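Local structure of hypothetical protein Atu0240 (Agrobacterium tumefaciens str. C58, 2GAX) at residues D3-I9 with M115-R121; V59-T63 with T128-H134; L68-Q73 with P107-V113; L84-M89 with V101-F105. The protein is of unknown function but belongs to the DUF2000 family of the PTH2 clan, which suggests a fold related to that of the PTH2 peptidyl-tRNA hydrolases. All blocks are in the same frame, centred on the assembly; numbering follows the deposited sequence.

Interaction 1: residues D3-I9 with M115-R121; sequences DTKIAVI and MALRADR. With PO4 (phosphate ion), chain C.
Thr4-Ile9 and Met115-Asp120 run side by side as antiparallel neighbours in the mixed five-stranded sheet, strand 4-11 being its middle strand. Three hydrogen-bonded pairs, Lys5 with Ala119, Ala7 with Leu117 and Ile9 with Met115, exchange two backbone bonds each. The shortest is Ile9 N to Met115 O, 2.7 Å and almost straight at 177°. Past the ladder, Arg121 N donates to Asp3 O over 2.9 Å, and Asp3 OD1 forms a long salt bridge with Arg121 NH2 at 3.3 Å, the carboxylate and guanidinium planes 57° apart; this NH2 also binds Phe2 O.

On the face of Ile6 and Arg118, the arginine stretches along the sheet, its CG 3.9 Å from Ile6 CG1. Its guanidinium passes beneath Thr4 OG1, which stands over one face, toward the rim, without a hydrogen bond between them. That hydroxyl donates to phosphate O3 at 2.6 Å, and O3 also takes Thr4 N; Asp3 N reaches phosphate O2 at 2.6 Å. Arg118 NH2 meets phosphate O1 edge-on, 3.1 Å away. Gln56 bonds Thr4 OG1 through NE2 and Arg118 NE through OE1. The phosphate probably came from the crystallisation liquor.

On the other face Ile9 CD1 touches Leu117 CD2. There, helix 121-127 covers Lys5, Ala7, Leu117 and Ala119, helix 65-77 covers Ile9 and Met115, and strand 58-63 flanks 4-9.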
loop_
_atom_site.group_PDB
_atom_site.type_symbol
_atom_site.label_atom_id
_atom_site.label_comp_id
_atom_site.label_asym_id
_atom_site.label_seq_id
_atom_site.Cartn_x
_atom_site.Cartn_y
_atom_site.Cartn_z
ATOM N N ASP A 3 6.187 -11.913 -12.252
ATOM C CA ASP A 3 7.545 -11.470 -11.919
ATOM C C ASP A 3 7.533 -10.614 -10.653
ATOM O O ASP A 3 8.496 -10.618 -9.875
ATOM C CB ASP A 3 8.165 -10.679 -13.073
ATOM C CG ASP A 3 8.669 -11.569 -14.200
ATOM O OD1 ASP A 3 8.630 -12.816 -14.065
ATOM O OD2 ASP A 3 9.123 -11.011 -15.223
ATOM N N THR A 4 6.424 -9.905 -10.444
ATOM C CA THR A 4 6.289 -8.982 -9.311
ATOM C C THR A 4 5.454 -9.549 -8.166
ATOM O O THR A 4 4.824 -10.610 -8.301
ATOM C CB THR A 4 5.672 -7.630 -9.748
ATOM O OG1 THR A 4 4.317 -7.832 -10.182
ATOM C CG2 THR A 4 6.492 -7.005 -10.874
ATOM N N LYS A 5 5.466 -8.821 -7.048
ATOM C CA LYS A 5 4.644 -9.103 -5.886
ATOM C C LYS A 5 4.015 -7.791 -5.400
ATOM O O LYS A 5 4.674 -6.751 -5.428
ATOM C CB LYS A 5 5.517 -9.705 -4.774
ATOM C CG LYS A 5 4.800 -9.921 -3.457
ATOM C CD LYS A 5 5.748 -10.372 -2.349
ATOM C CE LYS A 5 5.045 -10.253 -1.002
ATOM N NZ LYS A 5 5.772 -10.855 0.175
ATOM N N ILE A 6 2.761 -7.852 -4.948
ATOM C CA ILE A 6 2.078 -6.700 -4.336
ATOM C C ILE A 6 2.010 -6.890 -2.822
ATOM O O ILE A 6 1.487 -7.888 -2.324
ATOM C CB ILE A 6 0.641 -6.469 -4.911
ATOM C CG1 ILE A 6 0.683 -6.256 -6.423
ATOM C CG2 ILE A 6 -0.018 -5.252 -4.258
ATOM C CD1 ILE A 6 -0.686 -6.161 -7.062
ATOM N N ALA A 7 2.553 -5.923 -2.091
ATOM C CA ALA A 7 2.561 -5.968 -0.655
ATOM C C ALA A 7 2.023 -4.674 -0.077
ATOM O O ALA A 7 2.304 -3.585 -0.588
ATOM C CB ALA A 7 3.959 -6.234 -0.142
ATOM N N VAL A 8 1.236 -4.818 0.983
ATOM C CA VAL A 8 0.738 -3.696 1.766
ATOM C C VAL A 8 1.304 -3.838 3.179
ATOM O O VAL A 8 1.179 -4.900 3.772
ATOM C CB VAL A 8 -0.804 -3.743 1.854
ATOM C CG1 VAL A 8 -1.330 -2.656 2.800
ATOM C CG2 VAL A 8 -1.441 -3.635 0.473
ATOM N N ILE A 9 1.924 -2.783 3.712
ATOM C CA ILE A 9 2.457 -2.787 5.082
ATOM C C ILE A 9 1.827 -1.676 5.931
ATOM O O ILE A 9 1.964 -0.482 5.637
ATOM C CB ILE A 9 4.021 -2.667 5.161
ATOM C CG1 ILE A 9 4.730 -3.551 4.142
ATOM C CG2 ILE A 9 4.535 -3.012 6.569
ATOM C CD1 ILE A 9 5.106 -2.848 2.827
HETATM N N MSE A 115 2.093 1.655 3.675
HETATM C CA MSE A 115 2.754 1.720 2.378
HETATM C C MSE A 115 2.366 0.492 1.576
HETATM O O MSE A 115 2.155 -0.588 2.138
HETATM C CB MSE A 115 4.271 1.763 2.535
HETATM C CG MSE A 115 5.034 1.980 1.228
HETATM SE SE MSE A 115 6.996 1.947 1.505
HETATM C CE MSE A 115 7.374 0.113 0.949
ATOM N N ALA A 116 2.254 0.655 0.267
ATOM C CA ALA A 116 2.081 -0.486 -0.618
ATOM C C ALA A 116 3.029 -0.335 -1.757
ATOM O O ALA A 116 3.310 0.779 -2.202
ATOM C CB ALA A 116 0.665 -0.576 -1.165
ATOM N N LEU A 117 3.457 -1.471 -2.277
ATOM C CA LEU A 117 4.333 -1.487 -3.438
ATOM C C LEU A 117 4.047 -2.703 -4.308
ATOM O O LEU A 117 3.500 -3.716 -3.832
ATOM C CB LEU A 117 5.794 -1.465 -2.989
ATOM C CG LEU A 117 6.446 -2.709 -2.364
ATOM C CD1 LEU A 117 7.984 -2.608 -2.464
ATOM C CD2 LEU A 117 5.994 -2.957 -0.922
ATOM N N ARG A 118 4.404 -2.574 -5.581
ATOM C CA ARG A 118 4.434 -3.671 -6.529
ATOM C C ARG A 118 5.792 -3.593 -7.220
ATOM O O ARG A 118 6.098 -2.598 -7.893
ATOM C CB ARG A 118 3.327 -3.530 -7.565
ATOM C CG ARG A 118 3.395 -4.562 -8.699
ATOM C CD ARG A 118 2.253 -4.350 -9.686
ATOM N NE ARG A 118 2.143 -5.468 -10.619
ATOM C CZ ARG A 118 2.858 -5.588 -11.738
ATOM N NH1 ARG A 118 3.722 -4.640 -12.096
ATOM N NH2 ARG A 118 2.681 -6.651 -12.519
ATOM N N ALA A 119 6.600 -4.635 -7.051
ATOM C CA ALA A 119 7.932 -4.673 -7.652
ATOM C C ALA A 119 8.416 -6.108 -7.823
ATOM O O ALA A 119 7.826 -7.039 -7.265
ATOM C CB ALA A 119 8.913 -3.901 -6.798
ATOM N N ASP A 120 9.494 -6.282 -8.589
ATOM C CA ASP A 120 10.059 -7.614 -8.786
ATOM C C ASP A 120 10.127 -8.342 -7.459
ATOM O O ASP A 120 10.588 -7.798 -6.457
ATOM C CB ASP A 120 11.417 -7.566 -9.495
ATOM C CG ASP A 120 11.290 -7.691 -11.018
ATOM O OD1 ASP A 120 12.054 -8.488 -11.616
ATOM O OD2 ASP A 120 10.419 -7.018 -11.627
ATOM N N ARG A 121 9.629 -9.568 -7.461
ATOM C CA ARG A 121 9.379 -10.315 -6.223
ATOM C C ARG A 121 10.533 -10.335 -5.221
ATOM O O ARG A 121 10.314 -10.127 -4.024
ATOM C CB ARG A 121 8.864 -11.731 -6.537
ATOM C CG ARG A 121 9.755 -12.575 -7.461
ATOM C CD ARG A 121 9.066 -13.881 -7.836
ATOM N NE ARG A 121 8.517 -13.884 -9.190
ATOM C CZ ARG A 121 8.882 -14.733 -10.150
ATOM N NH1 ARG A 121 9.795 -15.665 -9.907
ATOM N NH2 ARG A 121 8.325 -14.657 -11.354
HETATM P P PO4 C . 4.630 -9.314 -13.884
HETATM O O1 PO4 C . 3.297 -8.956 -14.503
HETATM O O2 PO4 C . 4.992 -10.735 -14.256
HETATM O O3 PO4 C . 4.555 -9.203 -12.389
HETATM O O4 PO4 C . 5.702 -8.391 -14.416
#

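Interaction 2: residues V59-T63 with T128-H134; sequences VVMAT and TKGAKLH
Thr128 opens the second segment by crossing the end of Met61 at about a right angle: its CG2 lies 3.7 Å from the Met61 CE, and its CB 4.0 Å from the selenium of that selenomethionine. The Met61 chain bends at its last torsion (chi3 -71°), which brings CE up to the threonine, whose OG1 is held by Val124 O. Thr128 to Ala131 form a type II turn, closed by Ala131 N on Thr128 O, with Gly130 at its third position in a backbone conformation that suits glycine. Ala131 then sets its CB 4.1 Å from Met61 CB and its CA near Thr63 CB. At Lys132 the chain joins the sheet in a hydrogen-bonded pair with Ala62: Ala62 N donates to Lys132 O at 2.8 Å, and Lys132 N returns a bond to Ala62 O. The lysine side chain curls back, NZ binding Leu133 O. Leu133, in a non-hydrogen-bonded pair with Met61, reaches with CD1 to 3.9 Å from Val59 CG1. His134 N completes the ladder on Val60 O at 3.0 Å; its ring leans obliquely near the methyl of Ala62, with CD2 3.8 Å from that CB, while NE2 meets Lys19 NZ. A tight turn after helix 121-127 thus leads into a two-residue antiparallel strand, one of the two edge strands of the five-stranded sheet.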
loop_
_atom_site.group_PDB
_atom_site.type_symbol
_atom_site.label_atom_id
_atom_site.label_comp_id
_atom_site.label_asym_id
_atom_site.label_seq_id
_atom_site.Cartn_x
_atom_site.Cartn_y
_atom_site.Cartn_z
ATOM N N VAL A 59 -0.358 -9.389 -0.624
ATOM C CA VAL A 59 0.058 -9.774 0.730
ATOM C C VAL A 59 -0.045 -8.593 1.697
ATOM O O VAL A 59 0.505 -7.534 1.433
ATOM C CB VAL A 59 1.511 -10.337 0.717
ATOM C CG1 VAL A 59 2.014 -10.559 2.110
ATOM C CG2 VAL A 59 1.569 -11.625 -0.080
ATOM N N VAL A 60 -0.737 -8.772 2.822
ATOM C CA VAL A 60 -0.862 -7.690 3.817
ATOM C C VAL A 60 0.002 -7.976 5.046
ATOM O O VAL A 60 -0.033 -9.078 5.592
ATOM C CB VAL A 60 -2.337 -7.451 4.231
ATOM C CG1 VAL A 60 -2.449 -6.269 5.214
ATOM C CG2 VAL A 60 -3.191 -7.194 2.999
HETATM N N MSE A 61 0.779 -6.975 5.460
HETATM C CA MSE A 61 1.702 -7.109 6.586
HETATM C C MSE A 61 1.538 -5.960 7.575
HETATM O O MSE A 61 0.873 -4.972 7.281
HETATM C CB MSE A 61 3.146 -7.162 6.084
HETATM C CG MSE A 61 3.426 -8.309 5.128
HETATM SE SE MSE A 61 5.089 -7.994 4.135
HETATM C CE MSE A 61 4.483 -6.621 3.034
ATOM N N ALA A 62 2.134 -6.102 8.758
ATOM C CA ALA A 62 2.102 -5.047 9.764
ATOM C C ALA A 62 3.431 -4.996 10.500
ATOM O O ALA A 62 4.123 -6.004 10.605
ATOM C CB ALA A 62 0.948 -5.264 10.741
ATOM N N THR A 63 3.797 -3.812 10.972
ATOM C CA THR A 63 5.004 -3.649 11.779
ATOM C C THR A 63 4.946 -2.350 12.577
ATOM O O THR A 63 3.972 -1.603 12.481
ATOM C CB THR A 63 6.296 -3.740 10.920
ATOM O OG1 THR A 63 7.448 -3.718 11.773
ATOM C CG2 THR A 63 6.383 -2.592 9.913
ATOM N N THR A 128 10.711 -5.305 2.409
ATOM C CA THR A 128 9.765 -5.546 3.498
ATOM C C THR A 128 10.361 -6.332 4.677
ATOM O O THR A 128 9.641 -6.675 5.617
ATOM C CB THR A 128 8.504 -6.293 2.992
ATOM O OG1 THR A 128 8.867 -7.621 2.587
ATOM C CG2 THR A 128 7.855 -5.555 1.812
ATOM N N LYS A 129 11.663 -6.613 4.633
ATOM C CA LYS A 129 12.338 -7.344 5.722
ATOM C C LYS A 129 12.018 -6.755 7.094
ATOM O O LYS A 129 12.118 -5.542 7.307
ATOM C CB LYS A 129 13.852 -7.364 5.501
ATOM C CG LYS A 129 14.621 -8.325 6.405
ATOM C CD LYS A 129 16.121 -8.149 6.186
ATOM C CE LYS A 129 16.945 -8.917 7.201
ATOM N NZ LYS A 129 18.390 -8.612 7.022
ATOM N N GLY A 130 11.633 -7.623 8.019
ATOM C CA GLY A 130 11.297 -7.197 9.368
ATOM C C GLY A 130 9.810 -7.317 9.648
ATOM O O GLY A 130 9.414 -7.774 10.732
ATOM N N ALA A 131 8.999 -6.922 8.664
ATOM C CA ALA A 131 7.539 -6.919 8.784
ATOM C C ALA A 131 6.947 -8.314 8.998
ATOM O O ALA A 131 7.492 -9.311 8.539
ATOM C CB ALA A 131 6.906 -6.257 7.551
ATOM N N LYS A 132 5.824 -8.365 9.706
ATOM C CA LYS A 132 5.103 -9.608 9.964
ATOM C C LYS A 132 3.846 -9.663 9.089
ATOM O O LYS A 132 3.139 -8.662 8.969
ATOM C CB LYS A 132 4.713 -9.647 11.448
ATOM C CG LYS A 132 3.859 -10.826 11.890
ATOM C CD LYS A 132 4.630 -12.158 11.966
ATOM C CE LYS A 132 3.689 -13.328 12.305
ATOM N NZ LYS A 132 2.456 -13.366 11.438
ATOM N N LEU A 133 3.568 -10.817 8.479
ATOM C CA LEU A 133 2.267 -11.028 7.843
ATOM C C LEU A 133 1.128 -10.756 8.828
ATOM O O LEU A 133 1.236 -11.073 10.007
ATOM C CB LEU A 133 2.141 -12.450 7.317
ATOM C CG LEU A 133 2.056 -12.536 5.800
ATOM C CD1 LEU A 133 3.439 -12.418 5.191
ATOM C CD2 LEU A 133 1.386 -13.842 5.419
ATOM N N HIS A 134 0.044 -10.164 8.339
ATOM C CA HIS A 134 -1.022 -9.745 9.223
ATOM C C HIS A 134 -1.882 -10.924 9.646
ATOM O O HIS A 134 -2.160 -11.830 8.853
ATOM C CB HIS A 134 -1.895 -8.658 8.584
ATOM C CG HIS A 134 -2.620 -7.810 9.582
ATOM N ND1 HIS A 134 -3.596 -8.311 10.417
ATOM C CD2 HIS A 134 -2.512 -6.493 9.877
ATOM C CE1 HIS A 134 -4.047 -7.344 11.193
ATOM N NE2 HIS A 134 -3.412 -6.229 10.881
#

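Interaction 3: residues L68-Q73 with P107-V113; sequences LRKIHQ and PDTAKVV
Arg69 reaches from helix 65-77 across to the carbonyls of the loop that leads into strand 112-120. With CG anti to the backbone N (chi1 -175°), the chain leaves CB and runs extended toward the loop; CG passes Pro107 O at 3.5 Å and CD follows at 3.6 Å from the same oxygen. The bend at chi3 then turns the guanidinium into the loop. NE keeps a salt bridge to Glu66, one turn back on the helix. NH1 sits between two acceptors: Pro107 O at 3.0 Å, lying in the guanidinium plane, and Ala110 O at 2.9 Å, which receives it on a lone pair but stands 25° out of that plane. NH2 adds a weak bond to Ala110 O and a sound one to a water that passes on to Thr109 O. A second water links Pro107 O to His72 ND1, 2.8 Å from the ring nitrogen and in the plane of the imidazole. His72 also packs crosswise on the proline, CE1 3.6 Å from Pro107 CB, and Val112 fills the angle between His72 and Leu68, its CG1 3.9 Å from Leu68 CD2. Within the loop the arginine bonds to carbonyl oxygens and not to side-chain atoms, consistent with a grip on its backbone path, and Pro107 O receives both NH1 and a water.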
loop_
_atom_site.group_PDB
_atom_site.type_symbol
_atom_site.label_atom_id
_atom_site.label_comp_id
_atom_site.label_asym_id
_atom_site.label_seq_id
_atom_site.Cartn_x
_atom_site.Cartn_y
_atom_site.Cartn_z
ATOM N N LEU A 68 8.614 0.488 9.921
ATOM C CA LEU A 68 7.946 0.973 8.713
ATOM C C LEU A 68 8.758 2.086 8.047
ATOM O O LEU A 68 8.785 2.194 6.824
ATOM C CB LEU A 68 6.504 1.416 9.017
ATOM C CG LEU A 68 5.476 1.676 7.902
ATOM C CD1 LEU A 68 5.433 0.566 6.853
ATOM C CD2 LEU A 68 4.105 1.846 8.512
ATOM N N ARG A 69 9.445 2.890 8.850
ATOM C CA ARG A 69 10.361 3.898 8.328
ATOM C C ARG A 69 11.478 3.297 7.467
ATOM O O ARG A 69 11.718 3.779 6.361
ATOM C CB ARG A 69 10.970 4.740 9.456
ATOM C CG ARG A 69 11.840 5.883 8.929
ATOM C CD ARG A 69 12.489 6.681 10.036
ATOM N NE ARG A 69 11.571 6.909 11.149
ATOM C CZ ARG A 69 10.588 7.804 11.144
ATOM N NH1 ARG A 69 10.378 8.575 10.075
ATOM N NH2 ARG A 69 9.811 7.927 12.214
ATOM N N LYS A 70 12.148 2.248 7.957
ATOM C CA LYS A 70 13.235 1.639 7.183
ATOM C C LYS A 70 12.742 0.995 5.884
ATOM O O LYS A 70 13.403 1.101 4.855
ATOM C CB LYS A 70 14.087 0.663 8.017
ATOM C CG LYS A 70 13.295 -0.277 8.898
ATOM C CD LYS A 70 14.150 -1.459 9.416
ATOM C CE LYS A 70 13.254 -2.596 9.969
ATOM N NZ LYS A 70 12.100 -2.967 9.051
ATOM N N ILE A 71 11.575 0.353 5.942
ATOM C CA ILE A 71 10.905 -0.203 4.758
ATOM C C ILE A 71 10.659 0.907 3.728
ATOM O O ILE A 71 10.994 0.763 2.547
ATOM C CB ILE A 71 9.590 -0.940 5.146
ATOM C CG1 ILE A 71 9.925 -2.242 5.893
ATOM C CG2 ILE A 71 8.753 -1.240 3.903
ATOM C CD1 ILE A 71 8.745 -2.929 6.595
ATOM N N HIS A 72 10.095 2.019 4.191
ATOM C CA HIS A 72 9.954 3.220 3.373
ATOM C C HIS A 72 11.312 3.629 2.754
ATOM O O HIS A 72 11.448 3.743 1.532
ATOM C CB HIS A 72 9.342 4.333 4.227
ATOM C CG HIS A 72 9.180 5.642 3.519
ATOM N ND1 HIS A 72 9.029 6.831 4.202
ATOM C CD2 HIS A 72 9.140 5.957 2.202
ATOM C CE1 HIS A 72 8.906 7.820 3.337
ATOM N NE2 HIS A 72 8.979 7.318 2.116
ATOM N N GLN A 73 12.319 3.812 3.608
ATOM C CA GLN A 73 13.692 4.119 3.175
ATOM C C GLN A 73 14.288 3.106 2.189
ATOM O O GLN A 73 14.911 3.493 1.207
ATOM C CB GLN A 73 14.597 4.298 4.410
ATOM C CG GLN A 73 14.230 5.545 5.224
ATOM C CD GLN A 73 14.888 5.599 6.590
ATOM O OE1 GLN A 73 15.125 4.568 7.226
ATOM N NE2 GLN A 73 15.183 6.804 7.054
ATOM N N PRO A 107 11.226 11.271 4.602
ATOM C CA PRO A 107 11.300 9.910 5.164
ATOM C C PRO A 107 11.899 9.811 6.569
ATOM O O PRO A 107 11.505 8.927 7.338
ATOM C CB PRO A 107 12.164 9.154 4.153
ATOM C CG PRO A 107 11.952 9.887 2.883
ATOM C CD PRO A 107 11.852 11.335 3.270
ATOM N N ASP A 108 12.832 10.700 6.914
ATOM C CA ASP A 108 13.387 10.680 8.271
ATOM C C ASP A 108 12.449 11.263 9.353
ATOM O O ASP A 108 12.663 11.027 10.541
ATOM C CB ASP A 108 14.798 11.304 8.329
ATOM C CG ASP A 108 14.811 12.795 8.018
ATOM O OD1 ASP A 108 14.275 13.210 6.965
ATOM O OD2 ASP A 108 15.396 13.562 8.820
ATOM N N THR A 109 11.419 12.007 8.950
ATOM C CA THR A 109 10.519 12.654 9.920
ATOM C C THR A 109 9.049 12.235 9.834
ATOM O O THR A 109 8.266 12.546 10.747
ATOM C CB THR A 109 10.553 14.195 9.832
ATOM O OG1 THR A 109 9.845 14.632 8.668
ATOM C CG2 THR A 109 11.976 14.731 9.818
ATOM N N ALA A 110 8.664 11.548 8.758
ATOM C CA ALA A 110 7.258 11.177 8.574
ATOM C C ALA A 110 6.779 10.126 9.588
ATOM O O ALA A 110 7.572 9.319 10.096
ATOM C CB ALA A 110 6.993 10.712 7.139
ATOM N N LYS A 111 5.482 10.153 9.893
ATOM C CA LYS A 111 4.869 9.073 10.666
ATOM C C LYS A 111 4.041 8.243 9.694
ATOM O O LYS A 111 2.844 8.432 9.575
ATOM C CB LYS A 111 4.004 9.614 11.806
ATOM C CG LYS A 111 4.778 10.376 12.860
ATOM C CD LYS A 111 3.846 11.236 13.720
ATOM C CE LYS A 111 4.486 11.564 15.064
ATOM N NZ LYS A 111 4.178 12.963 15.500
ATOM N N VAL A 112 4.712 7.366 8.951
ATOM C CA VAL A 112 4.025 6.508 7.997
ATOM C C VAL A 112 3.119 5.545 8.736
ATOM O O VAL A 112 3.536 4.900 9.704
ATOM C CB VAL A 112 4.986 5.714 7.105
ATOM C CG1 VAL A 112 4.204 4.865 6.104
ATOM C CG2 VAL A 112 5.908 6.667 6.349
ATOM N N VAL A 113 1.871 5.475 8.282
ATOM C CA VAL A 113 0.920 4.503 8.814
ATOM C C VAL A 113 0.644 3.355 7.837
ATOM O O VAL A 113 0.099 2.322 8.215
ATOM C CB VAL A 113 -0.374 5.179 9.317
ATOM C CG1 VAL A 113 -0.028 6.184 10.428
ATOM C CG2 VAL A 113 -1.120 5.888 8.172
HETATM O O HOH W 1 8.378 10.560 13.130
HETATM O O HOH W 2 9.044 7.368 6.960
#

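Interaction 4: residues L84-M89 with V101-F105; sequences LYIEEM and VFSHF
Val101 O, which accepts His104 N at 2.9 Å, also lies 4.1 Å from Ile86 CD1, where the end of strand 83-86 meets helix 95-102 and the type I turn Phe102-Phe105. No hydrogen bond crosses; the contact is made by side chains. Ile86 touches both phenylalanines with different branches: with CG1 between the backbone N and carbonyl carbon (chi1 64°), it sends CD1 to 3.8 Å from Phe105 CD2, while CG2 comes obliquely to Phe102 CE1. The Glu88 chain folds at chi2 and brings OE1 over one face of the Phe105 ring, with OE2 3.5 Å from CZ and the two planes 32° apart. A ring face should attract a carboxylate little, so this is best read as close packing; Lys111 touches the same glutamate. Nearer the backbone, Glu88 CB rests 3.8 Å from Val101 CG2. The selenium of Met89 makes an oblique Met-aromatic contact with Phe102, 3.9 Å from CD1. At the far rim of the same ring Leu84 crosses at about a right angle, placing CD2 at the edge, 3.8 Å from CZ.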
loop_
_atom_site.group_PDB
_atom_site.type_symbol
_atom_site.label_atom_id
_atom_site.label_comp_id
_atom_site.label_asym_id
_atom_site.label_seq_id
_atom_site.Cartn_x
_atom_site.Cartn_y
_atom_site.Cartn_z
ATOM N N LEU A 84 1.799 5.700 -0.332
ATOM C CA LEU A 84 2.194 6.049 1.033
ATOM C C LEU A 84 1.110 6.865 1.718
ATOM O O LEU A 84 0.458 7.705 1.089
ATOM C CB LEU A 84 3.517 6.811 1.053
ATOM C CG LEU A 84 4.345 6.698 2.345
ATOM C CD1 LEU A 84 4.991 5.343 2.507
ATOM C CD2 LEU A 84 5.373 7.811 2.443
ATOM N N TYR A 85 0.935 6.600 3.008
ATOM C CA TYR A 85 -0.115 7.216 3.820
ATOM C C TYR A 85 0.528 7.538 5.167
ATOM O O TYR A 85 1.097 6.651 5.811
ATOM C CB TYR A 85 -1.254 6.201 3.994
ATOM C CG TYR A 85 -2.617 6.750 4.374
ATOM C CD1 TYR A 85 -3.732 6.519 3.556
ATOM C CD2 TYR A 85 -2.805 7.486 5.555
ATOM C CE1 TYR A 85 -5.003 7.017 3.903
ATOM C CE2 TYR A 85 -4.057 7.968 5.909
ATOM C CZ TYR A 85 -5.140 7.738 5.085
ATOM O OH TYR A 85 -6.378 8.219 5.460
ATOM N N ILE A 86 0.479 8.809 5.565
ATOM C CA ILE A 86 1.050 9.262 6.842
ATOM C C ILE A 86 -0.073 9.571 7.835
ATOM O O ILE A 86 -1.209 9.795 7.437
ATOM C CB ILE A 86 2.005 10.500 6.703
ATOM C CG1 ILE A 86 1.257 11.752 6.199
ATOM C CG2 ILE A 86 3.191 10.183 5.776
ATOM C CD1 ILE A 86 2.034 13.059 6.399
ATOM N N GLU A 87 0.266 9.577 9.122
ATOM C CA GLU A 87 -0.701 9.770 10.197
ATOM C C GLU A 87 -1.534 11.046 10.055
ATOM O O GLU A 87 -2.744 11.040 10.304
ATOM C CB GLU A 87 0.026 9.775 11.542
ATOM C CG GLU A 87 -0.895 9.628 12.764
ATOM C CD GLU A 87 -0.116 9.575 14.068
ATOM O OE1 GLU A 87 0.797 8.741 14.182
ATOM O OE2 GLU A 87 -0.414 10.390 14.975
ATOM N N GLU A 88 -0.879 12.132 9.648
ATOM C CA GLU A 88 -1.522 13.430 9.560
ATOM C C GLU A 88 -2.636 13.449 8.533
ATOM O O GLU A 88 -3.521 14.289 8.614
ATOM C CB GLU A 88 -0.510 14.534 9.257
ATOM C CG GLU A 88 0.360 14.959 10.430
ATOM C CD GLU A 88 1.479 13.988 10.769
ATOM O OE1 GLU A 88 1.703 12.994 10.036
ATOM O OE2 GLU A 88 2.152 14.233 11.783
HETATM N N MSE A 89 -2.606 12.519 7.575
HETATM C CA MSE A 89 -3.653 12.449 6.547
HETATM C C MSE A 89 -5.025 11.997 7.074
HETATM O O MSE A 89 -6.021 12.074 6.360
HETATM C CB MSE A 89 -3.200 11.586 5.365
HETATM C CG MSE A 89 -2.119 12.266 4.561
HETATM SE SE MSE A 89 -1.194 11.042 3.343
HETATM C CE MSE A 89 -2.728 10.248 2.422
ATOM N N VAL A 101 -0.151 18.452 3.433
ATOM C CA VAL A 101 0.474 18.001 4.680
ATOM C C VAL A 101 1.545 16.933 4.433
ATOM O O VAL A 101 2.585 16.926 5.084
ATOM C CB VAL A 101 -0.570 17.523 5.740
ATOM C CG1 VAL A 101 -0.992 16.082 5.512
ATOM C CG2 VAL A 101 0.002 17.668 7.130
ATOM N N PHE A 102 1.276 16.037 3.489
ATOM C CA PHE A 102 2.257 15.053 3.062
ATOM C C PHE A 102 3.599 15.712 2.697
ATOM O O PHE A 102 4.660 15.172 2.998
ATOM C CB PHE A 102 1.718 14.269 1.863
ATOM C CG PHE A 102 2.562 13.099 1.473
ATOM C CD1 PHE A 102 2.426 11.882 2.137
ATOM C CD2 PHE A 102 3.474 13.200 0.421
ATOM C CE1 PHE A 102 3.179 10.783 1.769
ATOM C CE2 PHE A 102 4.251 12.113 0.062
ATOM C CZ PHE A 102 4.115 10.903 0.726
ATOM N N SER A 103 3.535 16.869 2.045
ATOM C CA SER A 103 4.746 17.586 1.593
ATOM C C SER A 103 5.525 18.234 2.750
ATOM O O SER A 103 6.632 18.751 2.545
ATOM C CB SER A 103 4.388 18.635 0.521
ATOM O OG SER A 103 3.780 19.792 1.093
ATOM N N HIS A 104 4.941 18.209 3.958
ATOM C CA HIS A 104 5.569 18.802 5.148
ATOM C C HIS A 104 6.550 17.864 5.834
ATOM O O HIS A 104 7.233 18.267 6.788
ATOM C CB HIS A 104 4.512 19.285 6.155
ATOM C CG HIS A 104 3.674 20.421 5.651
ATOM N ND1 HIS A 104 2.550 20.865 6.308
ATOM C CD2 HIS A 104 3.789 21.190 4.541
ATOM C CE1 HIS A 104 2.015 21.868 5.635
ATOM N NE2 HIS A 104 2.751 22.089 4.560
ATOM N N PHE A 105 6.621 16.619 5.351
ATOM C CA PHE A 105 7.488 15.602 5.935
ATOM C C PHE A 105 8.394 14.934 4.915
ATOM O O PHE A 105 8.115 14.933 3.709
ATOM C CB PHE A 105 6.666 14.544 6.696
ATOM C CG PHE A 105 5.797 15.127 7.774
ATOM C CD1 PHE A 105 6.257 15.210 9.083
ATOM C CD2 PHE A 105 4.540 15.640 7.470
ATOM C CE1 PHE A 105 5.450 15.774 10.092
ATOM C CE2 PHE A 105 3.727 16.219 8.471
ATOM C CZ PHE A 105 4.198 16.294 9.767
#

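In the fold
Interactions 1 and 2 share the sheet: Val8 O and Met61 N lie 2.7 Å apart, a probable hydrogen bond joining strands 4-11 and 58-63. Helix 65-77, used by interaction 3, packs against both, with Ile71 CG2 3.5 Å from Met115 CE and Ile71 CD1 3.9 Å from Ala131 CB. Interaction 3 meets interaction 4 through Val113 N and Tyr85 O, 2.8 Å apart, their centres about 10 Å from each other. Interactions 2 and 4 do not touch: their nearest atoms are about 11 Å apart, and they involve the sheet's two outermost strands. The phosphate belongs to interaction 1, whose centre is about 21 Å from that of interaction 4.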